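Local coordinates for adhesion and penetration protein autotransporter (PDB 3SYJ) that promotes adherence of the bacterium to host cells and their invasion, mediates aggregation between bacteria through its secreted passenger domain, and is probably a serine protease, at residues L720-G725 and N740-G745. Residues are numbered along the deposited sequence; the frame is centred on the assembly and turned at random.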
loop_
_atom_site.group_PDB
_atom_site.type_symbol
_atom_site.label_atom_id
_atom_site.label_comp_id
_atom_site.label_asym_id
_atom_site.label_seq_id
_atom_site.Cartn_x
_atom_site.Cartn_y
_atom_site.Cartn_z
ATOM N N LEU A 720 -2.771 -8.538 27.723
ATOM C CA LEU A 720 -3.562 -9.490 26.952
ATOM C C LEU A 720 -4.454 -8.774 25.944
ATOM O O LEU A 720 -5.682 -8.735 26.076
ATOM C CB LEU A 720 -4.396 -10.352 27.894
ATOM C CG LEU A 720 -3.558 -11.158 28.885
ATOM C CD1 LEU A 720 -4.437 -12.006 29.783
ATOM C CD2 LEU A 720 -2.566 -12.021 28.133
ATOM N N ALA A 721 -3.813 -8.198 24.939
ATOM C CA ALA A 721 -4.513 -7.407 23.944
ATOM C C ALA A 721 -3.706 -7.371 22.660
ATOM O O ALA A 721 -2.470 -7.399 22.681
ATOM C CB ALA A 721 -4.751 -5.996 24.455
ATOM N N LYS A 722 -4.422 -7.320 21.544
ATOM C CA LYS A 722 -3.814 -7.257 20.231
ATOM C C LYS A 722 -4.571 -6.242 19.385
ATOM O O LYS A 722 -5.775 -6.382 19.153
ATOM C CB LYS A 722 -3.850 -8.635 19.574
ATOM C CG LYS A 722 -3.281 -8.685 18.170
ATOM C CD LYS A 722 -3.343 -10.105 17.641
ATOM C CE LYS A 722 -2.635 -10.249 16.312
ATOM N NZ LYS A 722 -2.573 -11.689 15.909
ATOM N N LEU A 723 -3.862 -5.209 18.947
ATOM C CA LEU A 723 -4.442 -4.191 18.083
ATOM C C LEU A 723 -4.352 -4.635 16.632
ATOM O O LEU A 723 -3.261 -4.774 16.084
ATOM C CB LEU A 723 -3.724 -2.855 18.272
ATOM C CG LEU A 723 -4.209 -1.643 17.470
ATOM C CD1 LEU A 723 -5.722 -1.437 17.562
ATOM C CD2 LEU A 723 -3.486 -0.394 17.937
ATOM N N ASN A 724 -5.504 -4.877 16.017
ATOM C CA ASN A 724 -5.548 -5.222 14.608
ATOM C C ASN A 724 -5.972 -3.999 13.814
ATOM O O ASN A 724 -7.101 -3.919 13.326
ATOM C CB ASN A 724 -6.503 -6.392 14.375
ATOM C CG ASN A 724 -6.047 -7.666 15.079
ATOM O OD1 ASN A 724 -4.898 -8.092 14.939
ATOM N ND2 ASN A 724 -6.948 -8.280 15.836
ATOM N N GLY A 725 -5.064 -3.032 13.712
ATOM C CA GLY A 725 -5.346 -1.776 13.040
ATOM C C GLY A 725 -4.208 -0.783 13.203
ATOM O O GLY A 725 -3.213 -1.072 13.872
ATOM N N ASN A 740 4.067 -6.669 26.620
ATOM C CA ASN A 740 3.979 -7.831 25.744
ATOM C C ASN A 740 2.739 -7.879 24.850
ATOM O O ASN A 740 2.415 -8.925 24.286
ATOM C CB ASN A 740 4.107 -9.127 26.545
ATOM C CG ASN A 740 4.613 -10.273 25.699
ATOM O OD1 ASN A 740 3.932 -11.289 25.529
ATOM N ND2 ASN A 740 5.809 -10.106 25.136
ATOM N N ALA A 741 2.051 -6.750 24.712
ATOM C CA ALA A 741 0.937 -6.673 23.776
ATOM C C ALA A 741 1.468 -6.687 22.351
ATOM O O ALA A 741 2.660 -6.488 22.125
ATOM C CB ALA A 741 0.105 -5.425 24.024
ATOM N N THR A 742 0.574 -6.916 21.393
ATOM C CA THR A 742 0.941 -6.977 19.986
ATOM C C THR A 742 0.089 -6.017 19.162
ATOM O O THR A 742 -1.096 -5.831 19.447
ATOM C CB THR A 742 0.758 -8.402 19.437
ATOM O OG1 THR A 742 1.586 -9.298 20.178
ATOM C CG2 THR A 742 1.137 -8.479 17.966
ATOM N N GLN A 743 0.700 -5.398 18.156
ATOM C CA GLN A 743 -0.049 -4.627 17.168
ATOM C C GLN A 743 0.242 -5.096 15.750
ATOM O O GLN A 743 1.395 -5.167 15.340
ATOM C CB GLN A 743 0.242 -3.126 17.260
ATOM C CG GLN A 743 -0.373 -2.354 16.089
ATOM C CD GLN A 743 -0.068 -0.867 16.108
ATOM O OE1 GLN A 743 0.708 -0.387 16.935
ATOM N NE2 GLN A 743 -0.679 -0.129 15.183
ATOM N N ILE A 744 -0.808 -5.419 15.005
ATOM C CA ILE A 744 -0.658 -5.656 13.581
ATOM C C ILE A 744 -1.214 -4.440 12.865
ATOM O O ILE A 744 -2.423 -4.339 12.639
ATOM C CB ILE A 744 -1.402 -6.907 13.100
ATOM C CG1 ILE A 744 -1.179 -8.072 14.064
ATOM C CG2 ILE A 744 -0.946 -7.277 11.698
ATOM C CD1 ILE A 744 0.236 -8.563 14.103
ATOM N N GLY A 745 -0.318 -3.515 12.533
ATOM C CA GLY A 745 -0.680 -2.268 11.888
ATOM C C GLY A 745 0.422 -1.236 12.014
ATOM O O GLY A 745 1.440 -1.483 12.659
HETATM O O HOH W 1 -0.934 -9.939 21.910
#
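Q743 lies alongside L723, both pointing to the interior, and L723 CD2 rests 3.9 Å from the amide carbon CD of Q743. With CG of Q743 anti to its backbone N (chi1 171°), the extended chain reaches inward and forward, so that NE2 donates to G725 O, in the turn beyond strand 721-723, at 3.0 Å. The donor lies in the carbonyl plane of G725, while the acceptor sits somewhat out of the amide plane of Q743. A second, weak bond from NE2 to N746 O helps fix the rotation of this buried amide, and the Q743 side chain also packs on F735, L737 and L762. Between the strands, L723 N donates to T742 O (2.9 Å) and I744 N to L723 O (2.8 Å), in parallel register; T742 N to A721 O is weak. Strands 721-723 and 742-744 are equivalent strands of successive coils in the right-handed beta-helix of the passenger domain, with strand 701-709 next to 721-723 in the preceding coil and strand 761-763 next to 742-744 in the following one. On the outer face the fully extended K722 passes obliquely across I744, bringing CE to 3.5 Å from CG1, a tight carbon contact. CG1 of I744 stands beside its own backbone N (chi1 -44°), where it also meets OD1 of N724 at 3.8 Å; N724 ND2 hydrogen-bonds to N704 OD1 and Q702 OE1. At the start of the two strands, a water links A721 O to T742 OG1, which is also hydrogen-bonded to N761 ND2.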